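PDB 4RWZ: putative rRNA methyltransferase from Sorangium cellulosum, which methylates the 16S rRNA of the small ribosomal subunit, probably at an adenine of the decoding site, and so confers resistance to aminoglycosides. Local coordinates for residues Arg37-Ser42 with Pro78-Val83; Ala113-Glu118 with Gly154-Ser159; Phe176-Ser181 with Leu209-Ile214. All coordinates share one frame; numbering follows the deposited sequence.

In the fold
The three contacts show how chemistry follows place in a class I methyltransferase fold. Interactions 1 and 3 both reach the central seven-stranded sheet, near its two outermost strands and on opposite sides of the chain's centre, about 24 Å apart between centres. Interaction 1 is a buried helix-on-strand contact made of apolar side chains. Interaction 3 joins two antiparallel strands, so backbone bonds dominate, with a salt bridge added towards solvent. Interaction 2 lies at the surface, a loop resting on a helix end, and is apolar again. Its nearest atoms come within about 4 Å of interaction 3, and L167 of helix 160-172 touches side chains of both.

Interaction 1: residues Arg37-Ser42 with Pro78-Val83; sequences RFVYRS and PNALFV
A80 and F82 of strand 80-84 meet V39 and Y40 of helix 37-45, the two elements running nearly antiparallel (161°) with their axes 8.5 Å apart at closest. The strand is approached through N79, whose ND2 is held by the carbonyl oxygens of A43, just past the helix segment, and T49. A80 follows, turning its methyl toward the helix, where V39 CG1 lies 4.3 Å from A80 CB. The side chain of L81 leaves the strand away from the helix and touches W12 and Y50; its carbonyl is grazed by V39 CG1. F82 makes the tightest touch. Its ring end comes to V39 from the opposite direction, with F82 CZ 3.7 Å from V39 CG1 and F82 CE1 3.8 Å from V39 CB. CG1 stands anti to the backbone N of V39 (chi1 166°), which aims this one methyl at A80 and F82 together. The edge of the same ring looks at the backbone of Y40, while V64 and S65 of helix 62-68 also pack on it. Y40 itself sends its hydroxyl elsewhere, to the carbonyl of G75. With N79 ND2 and Y40 OH bonded to neighbours and the contact itself apolar, the helix is probably held against the parallel part of the Rossmann-like sheet, at its outermost strand 80-84, mainly by shape and exclusion of water.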
loop_
_atom_site.group_PDB
_atom_site.type_symbol
_atom_site.label_atom_id
_atom_site.label_comp_id
_atom_site.label_asym_id
_atom_site.label_seq_id
_atom_site.Cartn_x
_atom_site.Cartn_y
_atom_site.Cartn_z
ATOM N N ARG A 37 10.617 -6.131 -2.333
ATOM C CA ARG A 37 11.822 -6.015 -1.539
ATOM C C ARG A 37 11.663 -4.997 -0.419
ATOM O O ARG A 37 12.252 -5.183 0.666
ATOM C CB ARG A 37 13.032 -5.681 -2.413
ATOM C CG ARG A 37 13.482 -6.907 -3.197
ATOM C CD ARG A 37 14.735 -6.606 -4.010
ATOM N NE ARG A 37 15.054 -7.856 -4.757
ATOM C CZ ARG A 37 16.193 -8.033 -5.427
ATOM N NH1 ARG A 37 17.106 -7.072 -5.427
ATOM N NH2 ARG A 37 16.418 -9.169 -6.072
ATOM N N PHE A 38 10.805 -3.981 -0.638
ATOM C CA PHE A 38 10.590 -3.024 0.470
ATOM C C PHE A 38 9.993 -3.734 1.690
ATOM O O PHE A 38 10.299 -3.447 2.861
ATOM C CB PHE A 38 9.645 -1.919 -0.006
ATOM C CG PHE A 38 9.187 -0.991 1.119
ATOM C CD1 PHE A 38 10.058 -0.057 1.671
ATOM C CD2 PHE A 38 7.919 -1.108 1.637
ATOM C CE1 PHE A 38 9.606 0.784 2.721
ATOM C CE2 PHE A 38 7.454 -0.276 2.665
ATOM C CZ PHE A 38 8.302 0.663 3.188
ATOM N N VAL A 39 9.106 -4.683 1.403
ATOM C CA VAL A 39 8.432 -5.447 2.476
ATOM C C VAL A 39 9.369 -6.413 3.128
ATOM O O VAL A 39 9.386 -6.553 4.368
ATOM C CB VAL A 39 7.147 -6.128 1.947
ATOM C CG1 VAL A 39 6.601 -7.191 2.891
ATOM C CG2 VAL A 39 6.063 -5.040 1.676
ATOM N N TYR A 40 10.181 -7.097 2.332
ATOM C CA TYR A 40 11.196 -7.946 2.943
ATOM C C TYR A 40 12.143 -7.198 3.904
ATOM O O TYR A 40 12.407 -7.637 5.033
ATOM C CB TYR A 40 12.019 -8.642 1.834
ATOM C CG TYR A 40 12.972 -9.684 2.392
ATOM C CD1 TYR A 40 12.548 -10.998 2.676
ATOM C CD2 TYR A 40 14.287 -9.363 2.653
ATOM C CE1 TYR A 40 13.422 -11.958 3.195
ATOM C CE2 TYR A 40 15.180 -10.333 3.180
ATOM C CZ TYR A 40 14.731 -11.616 3.440
ATOM O OH TYR A 40 15.624 -12.526 3.979
ATOM N N ARG A 41 12.676 -6.084 3.443
ATOM C CA ARG A 41 13.558 -5.287 4.294
ATOM C C ARG A 41 12.832 -4.766 5.518
ATOM O O ARG A 41 13.404 -4.744 6.622
ATOM C CB ARG A 41 14.105 -4.098 3.500
ATOM C CG ARG A 41 15.109 -4.518 2.436
ATOM C CD ARG A 41 15.882 -3.283 1.851
ATOM N NE ARG A 41 14.955 -2.387 1.107
ATOM C CZ ARG A 41 14.710 -2.527 -0.213
ATOM N NH1 ARG A 41 15.374 -3.408 -0.931
ATOM N NH2 ARG A 41 13.910 -1.717 -0.808
ATOM N N SER A 42 11.601 -4.310 5.333
ATOM C CA SER A 42 10.858 -3.764 6.490
ATOM C C SER A 42 10.615 -4.832 7.537
ATOM O O SER A 42 10.704 -4.589 8.765
ATOM C CB SER A 42 9.520 -3.128 6.065
ATOM O OG SER A 42 9.703 -2.011 5.185
ATOM N N PRO A 78 9.090 -14.511 8.999
ATOM C CA PRO A 78 7.718 -14.985 9.211
ATOM C C PRO A 78 6.785 -13.812 9.393
ATOM O O PRO A 78 5.589 -14.035 9.408
ATOM C CB PRO A 78 7.807 -15.822 10.506
ATOM C CG PRO A 78 9.056 -15.284 11.217
ATOM C CD PRO A 78 10.000 -14.830 10.118
ATOM N N ASN A 79 7.300 -12.589 9.524
ATOM C CA ASN A 79 6.407 -11.453 9.595
ATOM C C ASN A 79 6.227 -10.748 8.250
ATOM O O ASN A 79 5.839 -9.583 8.217
ATOM C CB ASN A 79 6.872 -10.446 10.632
ATOM C CG ASN A 79 8.291 -9.956 10.376
ATOM O OD1 ASN A 79 9.141 -10.712 9.841
ATOM N ND2 ASN A 79 8.575 -8.705 10.802
ATOM N N ALA A 80 6.561 -11.443 7.164
ATOM C CA ALA A 80 6.277 -10.890 5.842
ATOM C C ALA A 80 5.257 -11.763 5.141
ATOM O O ALA A 80 5.270 -12.992 5.263
ATOM C CB ALA A 80 7.548 -10.812 4.995
ATOM N N LEU A 81 4.391 -11.113 4.376
ATOM C CA LEU A 81 3.374 -11.818 3.601
ATOM C C LEU A 81 3.193 -11.104 2.268
ATOM O O LEU A 81 3.223 -9.862 2.227
ATOM C CB LEU A 81 2.018 -11.790 4.332
ATOM C CG LEU A 81 0.905 -12.655 3.701
ATOM C CD1 LEU A 81 1.296 -14.131 3.834
ATOM C CD2 LEU A 81 -0.405 -12.320 4.445
ATOM N N PHE A 82 2.961 -11.879 1.197
ATOM C CA PHE A 82 2.735 -11.308 -0.158
ATOM C C PHE A 82 1.396 -11.735 -0.727
ATOM O O PHE A 82 1.114 -12.918 -0.760
ATOM C CB PHE A 82 3.903 -11.709 -1.071
ATOM C CG PHE A 82 5.178 -11.103 -0.536
ATOM C CD1 PHE A 82 5.492 -9.778 -0.819
ATOM C CD2 PHE A 82 5.959 -11.822 0.337
ATOM C CE1 PHE A 82 6.612 -9.183 -0.233
ATOM C CE2 PHE A 82 7.085 -11.236 0.941
ATOM C CZ PHE A 82 7.419 -9.924 0.610
ATOM N N VAL A 83 0.592 -10.757 -1.132
ATOM C CA VAL A 83 -0.821 -10.930 -1.467
ATOM C C VAL A 83 -1.081 -10.447 -2.887
ATOM O O VAL A 83 -0.588 -9.400 -3.294
ATOM C CB VAL A 83 -1.681 -10.109 -0.468
ATOM C CG1 VAL A 83 -3.169 -10.022 -0.908
ATOM C CG2 VAL A 83 -1.528 -10.768 0.931
#

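Interaction 2: residues Ala113-Glu118 with Gly154-Ser159; sequences ALVLPE and GLPELS
V115, near the end of helix 108-115, is gripped by P156 and L158 of the loop that leads into helix 160-172, whereas L116 beside it reaches the same loop from the solvent side. The packed half is built round the valine. Its two methyls divide the work: V115 CG1 sits 3.9 Å from both L158 CD1 and L158 CD2, and V115 CG2 leans to the proline, 4.0 Å from P156 CD. The isopropyl group and the leucine cross at about a right angle. Both methyls of L158 thus reach CG1, and L158 CD1 is also 3.9 Å from V115 CB. Placed between the backbone N and the carbonyl carbon (chi1 -56°), CG2 is the branch that faces the proline ring and, farther off, L155. Behind this cluster L139 of strand 133-139 backs the valine, and L167 backs L158. V115 O accepts a hydrogen bond from the indole NE1 of W162, and P156 CG also packs beside it, 3.7 Å from V115 O.

The outer half is thinner. Here L116 CD2 alone does the touching, 3.9 Å from P156 CD and 4.2 Å from L155 CD2, and L116 is a solvent-exposed residue. E157, between the two loop residues that hold V115, has no side chain modelled beyond CA, consistent with a mobile side chain.

Both segments turn here. A cis peptide bond precedes P117, and E118 follows as N-cap of helix 119-127; L158 centres an inverse gamma turn, and S159 OG caps helix 160-172 at the N of W162. The whole is a small apolar join between a helix end and the N-capped start of another, on the flank of a Rossmann-like methyltransferase sheet.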
loop_
_atom_site.group_PDB
_atom_site.type_symbol
_atom_site.label_atom_id
_atom_site.label_comp_id
_atom_site.label_asym_id
_atom_site.label_seq_id
_atom_site.Cartn_x
_atom_site.Cartn_y
_atom_site.Cartn_z
ATOM N N ALA A 113 -4.676 9.116 -9.273
ATOM C CA ALA A 113 -5.764 8.926 -8.329
ATOM C C ALA A 113 -5.414 9.620 -7.004
ATOM O O ALA A 113 -6.315 10.054 -6.285
ATOM C CB ALA A 113 -6.054 7.394 -8.117
ATOM N N LEU A 114 -4.119 9.704 -6.635
ATOM C CA LEU A 114 -3.772 10.327 -5.333
ATOM C C LEU A 114 -3.658 11.845 -5.417
ATOM O O LEU A 114 -3.810 12.583 -4.388
ATOM C CB LEU A 114 -2.406 9.766 -4.786
ATOM C CG LEU A 114 -2.446 8.253 -4.498
ATOM C CD1 LEU A 114 -0.956 7.748 -4.321
ATOM C CD2 LEU A 114 -3.201 7.979 -3.224
ATOM N N VAL A 115 -3.394 12.353 -6.627
ATOM C CA VAL A 115 -3.201 13.818 -6.744
ATOM C C VAL A 115 -4.359 14.563 -7.393
ATOM O O VAL A 115 -4.414 15.801 -7.280
ATOM C CB VAL A 115 -1.872 14.215 -7.429
ATOM C CG1 VAL A 115 -0.677 13.580 -6.667
ATOM C CG2 VAL A 115 -1.848 13.798 -8.884
ATOM N N LEU A 116 -5.248 13.862 -8.112
ATOM C CA LEU A 116 -6.391 14.570 -8.711
ATOM C C LEU A 116 -7.378 15.085 -7.642
ATOM O O LEU A 116 -7.752 16.279 -7.656
ATOM C CB LEU A 116 -7.080 13.742 -9.818
ATOM C CG LEU A 116 -6.130 13.569 -11.034
ATOM C CD1 LEU A 116 -6.720 12.685 -12.137
ATOM C CD2 LEU A 116 -5.674 14.927 -11.568
ATOM N N PRO A 117 -7.839 14.227 -6.722
ATOM C CA PRO A 117 -7.709 12.777 -6.593
ATOM C C PRO A 117 -8.965 12.114 -7.093
ATOM O O PRO A 117 -9.907 12.783 -7.545
ATOM C CB PRO A 117 -7.581 12.579 -5.079
ATOM C CG PRO A 117 -8.581 13.613 -4.544
ATOM C CD PRO A 117 -8.471 14.814 -5.514
ATOM N N GLU A 118 -8.972 10.783 -7.030
ATOM C CA GLU A 118 -10.136 9.997 -7.435
ATOM C C GLU A 118 -10.759 9.322 -6.226
ATOM O O GLU A 118 -10.123 8.467 -5.625
ATOM C CB GLU A 118 -9.742 8.939 -8.505
ATOM C CG GLU A 118 -9.161 9.592 -9.752
ATOM C CD GLU A 118 -8.543 8.532 -10.685
ATOM O OE1 GLU A 118 -8.942 7.362 -10.544
ATOM O OE2 GLU A 118 -7.652 8.848 -11.499
ATOM N N GLY A 154 -1.870 16.600 -18.218
ATOM C CA GLY A 154 -0.868 16.902 -17.223
ATOM C C GLY A 154 -1.406 16.740 -15.821
ATOM O O GLY A 154 -2.602 16.829 -15.596
ATOM N N LEU A 155 -0.530 16.373 -14.896
ATOM C CA LEU A 155 -0.892 16.274 -13.488
ATOM C C LEU A 155 -0.644 17.602 -12.776
ATOM O O LEU A 155 0.262 18.352 -13.130
ATOM C CB LEU A 155 -0.150 15.114 -12.811
ATOM C CG LEU A 155 -0.597 13.761 -13.395
ATOM C CD1 LEU A 155 0.243 12.579 -12.868
ATOM C CD2 LEU A 155 -2.067 13.506 -13.107
ATOM N N PRO A 156 -1.449 17.900 -11.756
ATOM C CA PRO A 156 -1.252 19.185 -11.088
ATOM C C PRO A 156 0.001 19.218 -10.226
ATOM O O PRO A 156 0.455 18.181 -9.762
ATOM C CB PRO A 156 -2.491 19.291 -10.194
ATOM C CG PRO A 156 -2.863 17.874 -9.888
ATOM C CD PRO A 156 -2.521 17.095 -11.137
ATOM N N GLU A 157 0.567 20.410 -10.064
ATOM C CA GLU A 157 1.631 20.644 -9.106
ATOM C C GLU A 157 1.012 20.685 -7.723
ATOM O O GLU A 157 -0.046 21.301 -7.524
ATOM N N LEU A 158 1.639 20.025 -6.758
ATOM C CA LEU A 158 1.058 19.998 -5.422
ATOM C C LEU A 158 1.466 21.225 -4.582
ATOM O O LEU A 158 2.085 21.101 -3.545
ATOM C CB LEU A 158 1.417 18.684 -4.726
ATOM C CG LEU A 158 0.374 17.553 -4.755
ATOM C CD1 LEU A 158 -0.237 17.447 -6.119
ATOM C CD2 LEU A 158 0.995 16.230 -4.372
ATOM N N SER A 159 1.049 22.399 -5.046
ATOM C CA SER A 159 1.234 23.670 -4.379
ATOM C C SER A 159 0.277 23.795 -3.208
ATOM O O SER A 159 -0.647 22.992 -3.072
ATOM C CB SER A 159 0.927 24.779 -5.370
ATOM O OG SER A 159 -0.445 24.747 -5.730
#

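Interaction 3: residues Phe176-Ser181 with Leu209-Ile214; sequences FEIRTS and LTAEAI
E177 and E212 form an antiparallel hydrogen-bonded pair, each backbone N giving to the other's carbonyl: E177 N to E212 O and E212 N to E177 O are both 2.8 Å. Farther along, regularity yields to a classic beta bulge, in which R179 and T180 both face T210. T210 serves them with two acceptors. Its carbonyl takes R179 N almost straight (2.8 Å from R179 N to T210 O, 175° at the hydrogen), while its hydroxyl oxygen takes the extra amide, T180 N lying 3.1 Å from T210 OG1 in a more bent bond. That OG1 stands between the backbone N and the carbonyl carbon (chi1 70°), the setting that brings it within bonding distance of T180 N. T210 N in turn gives to T180 O, and I178 O is met by R168 of helix 160-172.

On the face that carries E177, T180, T210 and E212, the R179 guanidinium meets E212 side-on. R179 NH2, at 3.0 Å, and R179 NE, in a longer bond of 3.3 Å, both reach E212 OE1 from one face of its carboxylate; both bonds are bent, and the salt bridge is tilted rather than coplanar. E177 CG lies against the guanidinium face, and the carboxylate of E177 finds its own charge partner in R172. The apolar side chains F176, I178, L209 and A211 pack on the other face, F176 CB lying 3.9 Å from A211 CB. Strand pairing thus rests on backbone bonds, with the T210 hydroxyl oxygen accepting the amide the bulge leaves over and a partly exposed ion pair that probably adds modestly to stability.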
loop_
_atom_site.group_PDB
_atom_site.type_symbol
_atom_site.label_atom_id
_atom_site.label_comp_id
_atom_site.label_asym_id
_atom_site.label_seq_id
_atom_site.Cartn_x
_atom_site.Cartn_y
_atom_site.Cartn_z
ATOM N N PHE A 176 -9.593 10.673 5.366
ATOM C CA PHE A 176 -8.169 10.954 5.628
ATOM C C PHE A 176 -7.955 12.420 5.905
ATOM O O PHE A 176 -8.560 13.264 5.239
ATOM C CB PHE A 176 -7.314 10.634 4.371
ATOM C CG PHE A 176 -6.994 9.162 4.174
ATOM C CD1 PHE A 176 -6.171 8.493 5.069
ATOM C CD2 PHE A 176 -7.480 8.471 3.043
ATOM C CE1 PHE A 176 -5.843 7.154 4.871
ATOM C CE2 PHE A 176 -7.115 7.130 2.809
ATOM C CZ PHE A 176 -6.312 6.478 3.744
ATOM N N GLU A 177 -7.042 12.717 6.819
ATOM C CA GLU A 177 -6.604 14.091 7.046
ATOM C C GLU A 177 -5.158 14.236 6.596
ATOM O O GLU A 177 -4.269 13.622 7.177
ATOM C CB GLU A 177 -6.744 14.430 8.532
ATOM C CG GLU A 177 -6.389 15.861 8.856
ATOM C CD GLU A 177 -7.396 16.878 8.313
ATOM O OE1 GLU A 177 -8.614 16.580 8.256
ATOM O OE2 GLU A 177 -6.976 18.017 8.006
ATOM N N ILE A 178 -4.912 15.015 5.546
ATOM C CA ILE A 178 -3.525 15.197 5.071
ATOM C C ILE A 178 -2.652 15.829 6.161
ATOM O O ILE A 178 -3.051 16.796 6.795
ATOM C CB ILE A 178 -3.467 16.078 3.795
ATOM C CG1 ILE A 178 -4.143 15.316 2.636
ATOM C CG2 ILE A 178 -2.028 16.411 3.434
ATOM C CD1 ILE A 178 -4.072 16.004 1.266
ATOM N N ARG A 179 -1.474 15.274 6.351
ATOM C CA ARG A 179 -0.547 15.758 7.384
ATOM C C ARG A 179 0.639 16.444 6.782
ATOM O O ARG A 179 0.884 17.604 7.030
ATOM C CB ARG A 179 -0.105 14.602 8.272
ATOM C CG ARG A 179 -1.271 14.068 9.093
ATOM C CD ARG A 179 -1.850 15.181 10.000
ATOM N NE ARG A 179 -2.952 14.701 10.840
ATOM C CZ ARG A 179 -3.760 15.491 11.541
ATOM N NH1 ARG A 179 -3.614 16.807 11.487
ATOM N NH2 ARG A 179 -4.734 14.968 12.268
ATOM N N THR A 180 1.398 15.723 5.997
ATOM C CA THR A 180 2.629 16.241 5.447
ATOM C C THR A 180 2.535 16.284 3.932
ATOM O O THR A 180 2.029 15.346 3.319
ATOM C CB THR A 180 3.783 15.286 5.850
ATOM O OG1 THR A 180 3.975 15.375 7.265
ATOM C CG2 THR A 180 5.077 15.596 5.107
ATOM N N SER A 181 3.020 17.368 3.336
ATOM C CA SER A 181 3.197 17.412 1.883
ATOM C C SER A 181 4.539 18.139 1.637
ATOM O O SER A 181 4.631 19.341 1.837
ATOM C CB SER A 181 2.025 18.142 1.235
ATOM O OG SER A 181 2.134 18.218 -0.176
ATOM N N LEU A 209 3.720 12.584 0.565
ATOM C CA LEU A 209 2.406 13.040 0.972
ATOM C C LEU A 209 1.948 12.054 2.026
ATOM O O LEU A 209 2.018 10.857 1.791
ATOM C CB LEU A 209 1.449 13.000 -0.230
ATOM C CG LEU A 209 -0.013 13.397 -0.018
ATOM C CD1 LEU A 209 -0.060 14.865 0.371
ATOM C CD2 LEU A 209 -0.759 13.138 -1.342
ATOM N N THR A 210 1.504 12.514 3.185
ATOM C CA THR A 210 1.065 11.557 4.201
ATOM C C THR A 210 -0.297 12.013 4.701
ATOM O O THR A 210 -0.656 13.181 4.601
ATOM C CB THR A 210 2.030 11.436 5.440
ATOM O OG1 THR A 210 1.951 12.633 6.220
ATOM C CG2 THR A 210 3.486 11.150 5.016
ATOM N N ALA A 211 -1.109 11.076 5.172
ATOM C CA ALA A 211 -2.379 11.461 5.741
ATOM C C ALA A 211 -2.774 10.490 6.836
ATOM O O ALA A 211 -2.341 9.328 6.845
ATOM C CB ALA A 211 -3.477 11.505 4.638
ATOM N N GLU A 212 -3.587 10.960 7.754
ATOM C CA GLU A 212 -4.002 10.130 8.885
ATOM C C GLU A 212 -5.428 9.629 8.677
ATOM O O GLU A 212 -6.299 10.411 8.308
ATOM C CB GLU A 212 -3.946 10.960 10.187
ATOM C CG GLU A 212 -4.401 10.177 11.435
ATOM C CD GLU A 212 -4.357 11.038 12.714
ATOM O OE1 GLU A 212 -3.761 12.121 12.679
ATOM O OE2 GLU A 212 -4.949 10.649 13.733
ATOM N N ALA A 213 -5.671 8.353 8.956
ATOM C CA ALA A 213 -7.034 7.838 8.834
ATOM C C ALA A 213 -7.831 8.410 9.987
ATOM O O ALA A 213 -7.466 8.228 11.159
ATOM C CB ALA A 213 -7.036 6.320 8.884
ATOM N N ILE A 214 -8.905 9.118 9.658
ATOM C CA ILE A 214 -9.739 9.699 10.699
ATOM C C ILE A 214 -11.147 9.144 10.823
ATOM O O ILE A 214 -11.630 8.333 10.021
ATOM C CB ILE A 214 -9.826 11.255 10.540
ATOM C CG1 ILE A 214 -10.331 11.593 9.151
ATOM C CG2 ILE A 214 -8.454 11.911 10.861
ATOM C CD1 ILE A 214 -10.535 13.090 8.867
#